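PDB 6Y9I: major Capsid Protein VP1 from Chimpanzee polyomavirus Bob, which builds the outer shell of the polyomavirus capsid as pentamers and probably mediates attachment to glycan receptors on host cells. Local coordinates for residues 155-166 with 195-203; 42-50 with 264-275. One frame throughout, in Å; residues are numbered along the deposited sequence.

Contact 1 (155-166 with 195-203)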
loop_
_atom_site.group_PDB
_atom_site.type_symbol
_atom_site.label_atom_id
_atom_site.label_comp_id
_atom_site.label_asym_id
_atom_site.label_seq_id
_atom_site.Cartn_x
_atom_site.Cartn_y
_atom_site.Cartn_z
ATOM N N TYR A 155 -15.046 28.098 -20.087
ATOM C CA TYR A 155 -15.515 26.946 -20.883
ATOM C C TYR A 155 -16.092 27.421 -22.208
ATOM O O TYR A 155 -16.886 28.346 -22.201
ATOM C CB TYR A 155 -16.559 26.137 -20.123
ATOM C CG TYR A 155 -16.037 25.527 -18.854
ATOM C CD1 TYR A 155 -15.153 24.467 -18.898
ATOM C CD2 TYR A 155 -16.436 25.999 -17.616
ATOM C CE1 TYR A 155 -14.665 23.897 -17.737
ATOM C CE2 TYR A 155 -15.958 25.438 -16.442
ATOM C CZ TYR A 155 -15.080 24.369 -16.504
ATOM O OH TYR A 155 -14.565 23.823 -15.366
ATOM N N ALA A 156 -15.711 26.739 -23.287
ATOM C CA ALA A 156 -16.311 26.862 -24.630
ATOM C C ALA A 156 -17.798 26.553 -24.522
ATOM O O ALA A 156 -18.184 25.668 -23.752
ATOM C CB ALA A 156 -15.631 25.952 -25.617
ATOM N N SER A 157 -18.603 27.319 -25.242
ATOM C CA SER A 157 -20.080 27.224 -25.238
ATOM C C SER A 157 -20.520 26.831 -26.649
ATOM O O SER A 157 -19.940 27.361 -27.614
ATOM C CB SER A 157 -20.658 28.535 -24.787
ATOM O OG SER A 157 -22.023 28.387 -24.465
ATOM N N ALA A 158 -21.458 25.896 -26.770
ATOM C CA ALA A 158 -22.053 25.497 -28.060
ATOM C C ALA A 158 -23.538 25.217 -27.847
ATOM O O ALA A 158 -23.964 24.967 -26.692
ATOM C CB ALA A 158 -21.345 24.297 -28.635
ATOM N N ILE A 159 -24.285 25.280 -28.938
ATOM C CA ILE A 159 -25.692 24.805 -29.017
ATOM C C ILE A 159 -25.758 23.877 -30.224
ATOM O O ILE A 159 -25.411 24.284 -31.335
ATOM C CB ILE A 159 -26.656 26.002 -29.068
ATOM C CG1 ILE A 159 -26.606 26.787 -27.759
ATOM C CG2 ILE A 159 -28.072 25.558 -29.407
ATOM C CD1 ILE A 159 -27.098 28.214 -27.876
ATOM N N PRO A 160 -26.079 22.577 -30.030
ATOM C CA PRO A 160 -26.406 22.024 -28.710
ATOM C C PRO A 160 -25.160 21.923 -27.829
ATOM O O PRO A 160 -24.041 21.940 -28.348
ATOM C CB PRO A 160 -26.971 20.640 -29.022
ATOM C CG PRO A 160 -26.274 20.250 -30.319
ATOM C CD PRO A 160 -26.068 21.546 -31.076
ATOM N N PRO A 161 -25.310 21.929 -26.481
ATOM C CA PRO A 161 -24.166 21.803 -25.578
ATOM C C PRO A 161 -23.489 20.436 -25.767
ATOM O O PRO A 161 -24.180 19.468 -25.996
ATOM C CB PRO A 161 -24.750 21.990 -24.164
ATOM C CG PRO A 161 -26.250 21.758 -24.316
ATOM C CD PRO A 161 -26.585 22.070 -25.755
ATOM N N LYS A 162 -22.160 20.401 -25.742
ATOM C CA LYS A 162 -21.357 19.144 -25.831
ATOM C C LYS A 162 -21.113 18.574 -24.424
ATOM O O LYS A 162 -20.871 17.360 -24.307
ATOM C CB LYS A 162 -20.048 19.425 -26.565
ATOM C CG LYS A 162 -20.237 19.857 -28.012
ATOM C CD LYS A 162 -18.927 20.072 -28.758
ATOM C CE LYS A 162 -19.124 20.296 -30.246
ATOM N NZ LYS A 162 -19.852 21.562 -30.503
ATOM N N THR A 163 -21.170 19.428 -23.408
ATOM C CA THR A 163 -21.049 19.092 -21.978
ATOM C C THR A 163 -21.895 20.066 -21.187
ATOM O O THR A 163 -22.218 21.147 -21.730
ATOM C CB THR A 163 -19.604 19.173 -21.453
ATOM O OG1 THR A 163 -18.911 20.357 -21.864
ATOM C CG2 THR A 163 -18.804 17.980 -21.910
ATOM N N ILE A 164 -22.228 19.668 -19.959
ATOM C CA ILE A 164 -22.928 20.520 -18.975
ATOM C C ILE A 164 -21.961 20.777 -17.828
ATOM O O ILE A 164 -21.246 19.849 -17.419
ATOM C CB ILE A 164 -24.247 19.897 -18.505
ATOM C CG1 ILE A 164 -24.991 20.823 -17.547
ATOM C CG2 ILE A 164 -24.042 18.522 -17.898
ATOM C CD1 ILE A 164 -26.490 20.679 -17.635
ATOM N N HIS A 165 -21.958 22.006 -17.342
ATOM C CA HIS A 165 -21.138 22.481 -16.210
ATOM C C HIS A 165 -22.054 22.784 -15.036
ATOM O O HIS A 165 -23.226 23.112 -15.208
ATOM C CB HIS A 165 -20.310 23.688 -16.667
ATOM C CG HIS A 165 -19.614 23.427 -17.955
ATOM N ND1 HIS A 165 -18.600 22.493 -18.059
ATOM C CD2 HIS A 165 -19.794 23.939 -19.191
ATOM C CE1 HIS A 165 -18.183 22.443 -19.306
ATOM N NE2 HIS A 165 -18.897 23.316 -20.024
ATOM N N PRO A 166 -21.540 22.679 -13.797
ATOM C CA PRO A 166 -22.341 22.986 -12.624
ATOM C C PRO A 166 -23.049 24.350 -12.652
ATOM O O PRO A 166 -24.166 24.380 -12.210
ATOM C CB PRO A 166 -21.307 22.934 -11.495
ATOM C CG PRO A 166 -20.316 21.901 -11.972
ATOM C CD PRO A 166 -20.202 22.163 -13.455
ATOM N N GLY A 195 -20.972 10.602 -22.199
ATOM C CA GLY A 195 -20.012 11.612 -22.671
ATOM C C GLY A 195 -20.589 13.022 -22.609
ATOM O O GLY A 195 -20.627 13.680 -23.643
ATOM N N PHE A 196 -20.960 13.524 -21.438
ATOM C CA PHE A 196 -21.671 14.822 -21.313
ATOM C C PHE A 196 -21.327 15.527 -19.991
ATOM O O PHE A 196 -21.335 16.756 -19.912
ATOM C CB PHE A 196 -23.177 14.583 -21.470
ATOM C CG PHE A 196 -23.980 15.838 -21.689
ATOM C CD1 PHE A 196 -23.902 16.516 -22.897
ATOM C CD2 PHE A 196 -24.814 16.330 -20.694
ATOM C CE1 PHE A 196 -24.635 17.680 -23.107
ATOM C CE2 PHE A 196 -25.529 17.503 -20.896
ATOM C CZ PHE A 196 -25.446 18.174 -22.101
ATOM N N TYR A 197 -21.088 14.758 -18.937
ATOM C CA TYR A 197 -20.757 15.275 -17.592
ATOM C C TYR A 197 -19.261 15.083 -17.345
ATOM O O TYR A 197 -18.799 13.951 -17.167
ATOM C CB TYR A 197 -21.607 14.543 -16.554
ATOM C CG TYR A 197 -23.080 14.825 -16.694
ATOM C CD1 TYR A 197 -23.882 14.086 -17.543
ATOM C CD2 TYR A 197 -23.657 15.870 -15.994
ATOM C CE1 TYR A 197 -25.241 14.335 -17.664
ATOM C CE2 TYR A 197 -25.013 16.139 -16.105
ATOM C CZ TYR A 197 -25.807 15.375 -16.945
ATOM O OH TYR A 197 -27.130 15.681 -17.048
ATOM N N PRO A 198 -18.450 16.161 -17.343
ATOM C CA PRO A 198 -17.026 16.042 -17.018
ATOM C C PRO A 198 -16.760 15.567 -15.585
ATOM O O PRO A 198 -17.363 16.076 -14.631
ATOM C CB PRO A 198 -16.474 17.456 -17.192
ATOM C CG PRO A 198 -17.450 18.080 -18.209
ATOM C CD PRO A 198 -18.795 17.517 -17.801
ATOM N N ILE A 199 -15.804 14.649 -15.472
ATOM C CA ILE A 199 -15.304 14.107 -14.178
ATOM C C ILE A 199 -14.789 15.254 -13.325
ATOM O O ILE A 199 -15.046 15.240 -12.110
ATOM C CB ILE A 199 -14.239 13.034 -14.489
ATOM C CG1 ILE A 199 -14.925 11.799 -15.081
ATOM C CG2 ILE A 199 -13.370 12.700 -13.284
ATOM C CD1 ILE A 199 -13.999 10.907 -15.866
ATOM N N GLU A 200 -14.068 16.194 -13.921
ATOM C CA GLU A 200 -13.416 17.279 -13.142
ATOM C C GLU A 200 -14.453 18.246 -12.549
ATOM O O GLU A 200 -14.045 19.043 -11.682
ATOM C CB GLU A 200 -12.374 18.029 -13.971
ATOM C CG GLU A 200 -12.951 18.847 -15.120
ATOM C CD GLU A 200 -11.877 19.245 -16.117
ATOM O OE1 GLU A 200 -11.564 18.424 -17.050
ATOM O OE2 GLU A 200 -11.323 20.368 -15.943
ATOM N N GLU A 201 -15.726 18.170 -12.936
ATOM C CA GLU A 201 -16.780 19.066 -12.391
ATOM C C GLU A 201 -17.893 18.314 -11.668
ATOM O O GLU A 201 -18.619 18.985 -10.928
ATOM C CB GLU A 201 -17.428 19.890 -13.494
ATOM C CG GLU A 201 -16.461 20.839 -14.198
ATOM C CD GLU A 201 -17.109 21.532 -15.389
ATOM O OE1 GLU A 201 -17.316 20.899 -16.443
ATOM O OE2 GLU A 201 -17.460 22.690 -15.227
ATOM N N TRP A 202 -18.018 16.996 -11.847
ATOM C CA TRP A 202 -19.179 16.215 -11.325
ATOM C C TRP A 202 -18.691 14.983 -10.569
ATOM O O TRP A 202 -17.871 14.249 -11.142
ATOM C CB TRP A 202 -20.127 15.778 -12.438
ATOM C CG TRP A 202 -20.754 16.920 -13.177
ATOM C CD1 TRP A 202 -20.404 17.398 -14.401
ATOM C CD2 TRP A 202 -21.851 17.733 -12.726
ATOM N NE1 TRP A 202 -21.214 18.442 -14.755
ATOM C CE2 TRP A 202 -22.133 18.655 -13.763
ATOM C CE3 TRP A 202 -22.675 17.720 -11.597
ATOM C CZ2 TRP A 202 -23.159 19.597 -13.669
ATOM C CZ3 TRP A 202 -23.719 18.628 -11.523
ATOM C CH2 TRP A 202 -23.934 19.571 -12.529
ATOM N N SER A 203 -19.260 14.761 -9.391
ATOM C CA SER A 203 -19.017 13.587 -8.516
ATOM C C SER A 203 -20.357 12.937 -8.231
ATOM O O SER A 203 -21.374 13.611 -8.213
ATOM C CB SER A 203 -18.355 13.987 -7.222
ATOM O OG SER A 203 -17.034 14.429 -7.476
HETATM O O HOH W 1 -12.417 22.376 -14.513
HETATM O O HOH W 2 -18.921 15.490 -24.928
#
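H165 and I164, in the irregular loop before helix 166-170, meet E201 and W202 where the chain turns into strand 202-204, an outer strand of the small three-stranded sheet. H165 ND1 donates to E201 OE1 over 2.6 Å, in the imidazole plane and on the syn lone pair of the carboxylate. With CG anti to the carbonyl carbon (chi1 -63°) and the chain extended beyond it, E201 places OE2 3.1 Å from Y155 OH, a hydroxyl hydrogen-bonded to E148. The Y155 ring lies over one imidazole face. Because the E148 carboxylate also approaches OE2, the proton affinity of E201 is probably raised, an effect the histidine bond would counter. W202 NE1 reaches I164 O over 3.0 Å, nearly straight at 171°. The oxygen lies in the indole plane, whereas NE1 is 44° out of the I164 carbonyl plane, off the lone pairs. P166 CG packs 4.2 Å from the centroid of the six-membered indole ring, and Y197 takes the opposite face. Earlier in both segments, I164 N donates to F196 O over 3.0 Å. Thus an irregular loop is pinned to the start of an outer antiparallel strand by a His-carboxylate bond, two carbonyl bonds and a Pro-Trp CH-pi contact.

Contact 2 (42-50 with 264-275)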
loop_
_atom_site.group_PDB
_atom_site.type_symbol
_atom_site.label_atom_id
_atom_site.label_comp_id
_atom_site.label_asym_id
_atom_site.label_seq_id
_atom_site.Cartn_x
_atom_site.Cartn_y
_atom_site.Cartn_z
ATOM N N TRP A 42 -7.386 9.648 -32.133
ATOM C CA TRP A 42 -7.213 9.814 -30.677
ATOM C C TRP A 42 -8.464 9.360 -29.921
ATOM O O TRP A 42 -8.583 9.707 -28.747
ATOM C CB TRP A 42 -6.768 11.248 -30.391
ATOM C CG TRP A 42 -5.393 11.466 -30.937
ATOM C CD1 TRP A 42 -5.040 12.186 -32.040
ATOM C CD2 TRP A 42 -4.191 10.820 -30.488
ATOM N NE1 TRP A 42 -3.701 12.060 -32.284
ATOM C CE2 TRP A 42 -3.149 11.242 -31.338
ATOM C CE3 TRP A 42 -3.885 9.957 -29.432
ATOM C CZ2 TRP A 42 -1.827 10.851 -31.136
ATOM C CZ3 TRP A 42 -2.583 9.533 -29.260
ATOM C CH2 TRP A 42 -1.565 9.984 -30.101
ATOM N N TYR A 43 -9.342 8.566 -30.556
ATOM C CA TYR A 43 -10.509 7.972 -29.865
ATOM C C TYR A 43 -9.990 7.254 -28.597
ATOM O O TYR A 43 -9.028 6.480 -28.681
ATOM C CB TYR A 43 -11.260 7.036 -30.798
ATOM C CG TYR A 43 -12.392 6.300 -30.140
ATOM C CD1 TYR A 43 -13.403 7.003 -29.492
ATOM C CD2 TYR A 43 -12.436 4.920 -30.141
ATOM C CE1 TYR A 43 -14.447 6.341 -28.870
ATOM C CE2 TYR A 43 -13.478 4.245 -29.525
ATOM C CZ TYR A 43 -14.478 4.958 -28.887
ATOM O OH TYR A 43 -15.507 4.318 -28.271
ATOM N N GLY A 44 -10.612 7.486 -27.456
ATOM C CA GLY A 44 -10.197 6.830 -26.208
ATOM C C GLY A 44 -9.213 7.652 -25.404
ATOM O O GLY A 44 -8.838 7.208 -24.280
ATOM N N TYR A 45 -8.849 8.823 -25.921
ATOM C CA TYR A 45 -7.941 9.809 -25.295
ATOM C C TYR A 45 -8.681 11.144 -25.246
ATOM O O TYR A 45 -9.735 11.309 -25.923
ATOM C CB TYR A 45 -6.639 9.992 -26.086
ATOM C CG TYR A 45 -5.716 8.803 -26.195
ATOM C CD1 TYR A 45 -5.976 7.759 -27.077
ATOM C CD2 TYR A 45 -4.538 8.759 -25.476
ATOM C CE1 TYR A 45 -5.107 6.686 -27.218
ATOM C CE2 TYR A 45 -3.649 7.710 -25.612
ATOM C CZ TYR A 45 -3.929 6.672 -26.483
ATOM O OH TYR A 45 -3.065 5.620 -26.562
ATOM N N SER A 46 -8.183 12.076 -24.435
ATOM C CA SER A 46 -8.637 13.486 -24.464
ATOM C C SER A 46 -7.886 14.202 -25.584
ATOM O O SER A 46 -6.830 13.678 -26.060
ATOM C CB SER A 46 -8.438 14.196 -23.142
ATOM O OG SER A 46 -7.062 14.402 -22.875
ATOM N N GLU A 47 -8.383 15.381 -25.960
ATOM C CA GLU A 47 -7.575 16.370 -26.701
ATOM C C GLU A 47 -6.420 16.792 -25.789
ATOM O O GLU A 47 -6.523 16.632 -24.561
ATOM C CB GLU A 47 -8.412 17.572 -27.124
ATOM C CG GLU A 47 -7.628 18.635 -27.852
ATOM C CD GLU A 47 -7.011 18.133 -29.141
ATOM O OE1 GLU A 47 -7.623 18.374 -30.190
ATOM O OE2 GLU A 47 -5.934 17.509 -29.094
ATOM N N VAL A 48 -5.362 17.340 -26.376
ATOM C CA VAL A 48 -4.175 17.814 -25.615
ATOM C C VAL A 48 -4.605 18.926 -24.644
ATOM O O VAL A 48 -5.454 19.745 -25.023
ATOM C CB VAL A 48 -3.078 18.269 -26.587
ATOM C CG1 VAL A 48 -1.882 18.779 -25.827
ATOM C CG2 VAL A 48 -2.667 17.162 -27.537
ATOM N N ILE A 49 -4.018 18.955 -23.447
ATOM C CA ILE A 49 -4.263 19.987 -22.402
ATOM C C ILE A 49 -2.944 20.660 -22.021
ATOM O O ILE A 49 -1.934 19.960 -21.701
ATOM C CB ILE A 49 -4.948 19.378 -21.172
ATOM C CG1 ILE A 49 -6.197 18.577 -21.537
ATOM C CG2 ILE A 49 -5.264 20.457 -20.166
ATOM C CD1 ILE A 49 -6.498 17.485 -20.562
ATOM N N HIS A 50 -2.975 21.985 -22.002
ATOM C CA HIS A 50 -1.861 22.875 -21.597
ATOM C C HIS A 50 -2.292 23.625 -20.340
ATOM O O HIS A 50 -3.496 23.804 -20.153
ATOM C CB HIS A 50 -1.517 23.854 -22.724
ATOM C CG HIS A 50 -1.513 23.249 -24.083
ATOM N ND1 HIS A 50 -2.682 23.044 -24.796
ATOM C CD2 HIS A 50 -0.499 22.846 -24.884
ATOM C CE1 HIS A 50 -2.382 22.519 -25.980
ATOM N NE2 HIS A 50 -1.041 22.382 -26.055
ATOM N N MET A 264 -0.739 10.351 -21.415
ATOM C CA MET A 264 0.486 10.338 -22.237
ATOM C C MET A 264 1.016 11.772 -22.267
ATOM O O MET A 264 0.206 12.736 -22.115
ATOM C CB MET A 264 0.229 9.801 -23.647
ATOM C CG MET A 264 -0.636 10.675 -24.469
ATOM S SD MET A 264 -0.489 10.312 -26.234
ATOM C CE MET A 264 0.968 11.270 -26.654
ATOM N N VAL A 265 2.326 11.889 -22.401
ATOM C CA VAL A 265 3.078 13.168 -22.531
ATOM C C VAL A 265 3.627 13.279 -23.961
ATOM O O VAL A 265 4.292 12.316 -24.453
ATOM C CB VAL A 265 4.182 13.265 -21.469
ATOM C CG1 VAL A 265 4.942 14.567 -21.613
ATOM C CG2 VAL A 265 3.648 13.117 -20.049
ATOM N N LYS A 266 3.266 14.373 -24.637
ATOM C CA LYS A 266 3.662 14.668 -26.027
ATOM C C LYS A 266 5.124 15.114 -26.042
ATOM O O LYS A 266 5.484 15.967 -25.228
ATOM C CB LYS A 266 2.741 15.748 -26.610
ATOM C CG LYS A 266 1.626 15.217 -27.498
ATOM C CD LYS A 266 0.633 16.276 -27.959
ATOM C CE LYS A 266 1.266 17.386 -28.766
ATOM N NZ LYS A 266 1.887 16.850 -29.996
ATOM N N ALA A 267 5.945 14.536 -26.914
ATOM C CA ALA A 267 7.377 14.880 -27.036
ATOM C C ALA A 267 7.537 16.378 -27.377
ATOM O O ALA A 267 8.414 17.001 -26.834
ATOM C CB ALA A 267 8.037 13.996 -28.073
ATOM N N ASP A 268 6.750 16.950 -28.283
ATOM C CA ASP A 268 7.105 18.287 -28.837
ATOM C C ASP A 268 6.930 19.395 -27.791
ATOM O O ASP A 268 7.696 20.370 -27.887
ATOM C CB ASP A 268 6.338 18.650 -30.110
ATOM C CG ASP A 268 4.929 18.114 -30.171
ATOM O OD1 ASP A 268 4.382 17.777 -29.095
ATOM O OD2 ASP A 268 4.395 18.028 -31.296
ATOM N N ASN A 269 5.960 19.306 -26.872
ATOM C CA ASN A 269 5.668 20.433 -25.953
ATOM C C ASN A 269 5.363 19.966 -24.508
ATOM O O ASN A 269 5.267 20.851 -23.628
ATOM C CB ASN A 269 4.588 21.310 -26.576
ATOM C CG ASN A 269 3.259 20.614 -26.759
ATOM O OD1 ASN A 269 3.078 19.453 -26.348
ATOM N ND2 ASN A 269 2.316 21.344 -27.345
ATOM N N GLU A 270 5.297 18.654 -24.265
ATOM C CA GLU A 270 5.091 18.005 -22.945
ATOM C C GLU A 270 3.661 18.232 -22.450
ATOM O O GLU A 270 3.434 18.024 -21.252
ATOM C CB GLU A 270 6.131 18.453 -21.923
ATOM C CG GLU A 270 7.519 17.989 -22.283
ATOM C CD GLU A 270 8.579 18.383 -21.280
ATOM O OE1 GLU A 270 9.026 19.572 -21.273
ATOM O OE2 GLU A 270 8.977 17.498 -20.531
ATOM N N ALA A 271 2.744 18.610 -23.344
ATOM C CA ALA A 271 1.291 18.639 -23.090
ATOM C C ALA A 271 0.808 17.198 -22.936
ATOM O O ALA A 271 1.540 16.275 -23.305
ATOM C CB ALA A 271 0.562 19.333 -24.198
ATOM N N ILE A 272 -0.347 17.011 -22.322
ATOM C CA ILE A 272 -0.791 15.629 -22.022
ATOM C C ILE A 272 -2.091 15.357 -22.754
ATOM O O ILE A 272 -2.795 16.313 -23.165
ATOM C CB ILE A 272 -0.866 15.388 -20.498
ATOM C CG1 ILE A 272 -1.918 16.245 -19.809
ATOM C CG2 ILE A 272 0.509 15.576 -19.863
ATOM C CD1 ILE A 272 -3.294 15.670 -19.879
ATOM N N ARG A 273 -2.395 14.070 -22.883
ATOM C CA ARG A 273 -3.760 13.569 -23.104
ATOM C C ARG A 273 -4.071 12.531 -22.011
ATOM O O ARG A 273 -3.229 11.674 -21.743
ATOM C CB ARG A 273 -3.902 12.881 -24.461
ATOM C CG ARG A 273 -3.491 13.672 -25.691
ATOM C CD ARG A 273 -3.644 12.805 -26.927
ATOM N NE ARG A 273 -3.295 13.522 -28.146
ATOM C CZ ARG A 273 -4.152 14.147 -28.957
ATOM N NH1 ARG A 273 -5.448 14.177 -28.697
ATOM N NH2 ARG A 273 -3.703 14.757 -30.037
ATOM N N TYR A 274 -5.285 12.557 -21.476
ATOM C CA TYR A 274 -5.831 11.457 -20.664
ATOM C C TYR A 274 -6.047 10.241 -21.572
ATOM O O TYR A 274 -6.429 10.409 -22.731
ATOM C CB TYR A 274 -7.136 11.887 -20.005
ATOM C CG TYR A 274 -7.020 13.013 -19.013
ATOM C CD1 TYR A 274 -6.531 12.797 -17.725
ATOM C CD2 TYR A 274 -7.427 14.299 -19.335
ATOM C CE1 TYR A 274 -6.427 13.824 -16.799
ATOM C CE2 TYR A 274 -7.383 15.320 -18.392
ATOM C CZ TYR A 274 -6.875 15.090 -17.129
ATOM O OH TYR A 274 -6.807 16.113 -16.219
ATOM N N ARG A 275 -5.837 9.046 -21.034
ATOM C CA ARG A 275 -6.198 7.755 -21.665
ATOM C C ARG A 275 -7.231 7.051 -20.778
ATOM O O ARG A 275 -7.015 6.980 -19.558
ATOM C CB ARG A 275 -4.915 6.949 -21.887
ATOM C CG ARG A 275 -5.102 5.547 -22.440
ATOM C CD ARG A 275 -5.962 5.465 -23.693
ATOM N NE ARG A 275 -5.965 4.120 -24.229
ATOM C CZ ARG A 275 -6.937 3.610 -25.012
ATOM N NH1 ARG A 275 -7.998 4.325 -25.328
ATOM N NH2 ARG A 275 -6.852 2.385 -25.495
HETATM O O HOH W 3 -2.672 4.038 -24.229
HETATM O O HOH W 4 -6.835 15.581 -30.888
HETATM O O HOH W 5 -0.350 20.837 -28.407
#
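This is a buried backbone-and-side-chain contact in which residues 42-50 of a long loop run beside the hairpin formed by strands 252-265 and 272-291, with W42 stacked on R273. I49 and I272 form an antiparallel hydrogen-bonded pair: I49 N donates to I272 O at 2.9 Å, while the return bond is weak. Nearer the Y45-R275 bridge, S46 N donates to Y274 O, and S46 OG accepts from Y274 N while donating to E47 O, so the serine hydroxyl substitutes for a backbone acceptor.

R273 is the centre of the side-chain contact. Its chain is extended from CG to NE, and the guanidinium lies flat on the W42 indole, with planes 6° apart and R273 CZ 3.6 Å from the centroid of the five-membered ring. V48 CG2 packs on its opposite face. R273 NH1 donates to S46 O at 3.0 Å and makes a salt bridge with E47 OE2 at 3.4 Å; E47 in turn pairs with K39. An ordered water accepts from R273 NH1 at 2.9 Å and bridges weakly to E47 OE2. M264 SD approaches W42 CZ3 to 3.8 Å, an oblique Met-aromatic contact.

R275 packs on Y45 differently, through its aliphatic CD (CH-pi), 3.7 Å from the ring centroid and 12° off the normal; the W42 ring edge reaches the other face. R275 NH1 donates to G44 O at 3.2 Å, from 51° above the carbonyl plane. The Y45 hydroxyl and R275 NH2 find partners in S149 and Q181 of a third subunit, and Y274 OH in I105 of a second.

Each arginine thus joins aromatic packing to a backbone carbonyl bond; for R273, a carboxylate, a water and the indole-valine sandwich probably stabilise a buried charge.

How the contacts relate
Contact 1 and contact 2 have centres 19 Å apart and nearest atoms about 5 Å apart, so they do not touch. In sequence, contact 1 falls wholly between residues 50 and 264, the two inner ends of contact 2. Contact 1 joins an irregular loop to the small sheet, whereas contact 2 fastens another loop to the hairpin of the main sheet. Both reach the second subunit, and contact 2 also meets a third. E148 flanks contact 1 within the chain, while its counterpart on the third subunit packs on R275. Bound magnesium ions lie about 12 Å from the side chain of P166 and about 5 Å from that of Y43.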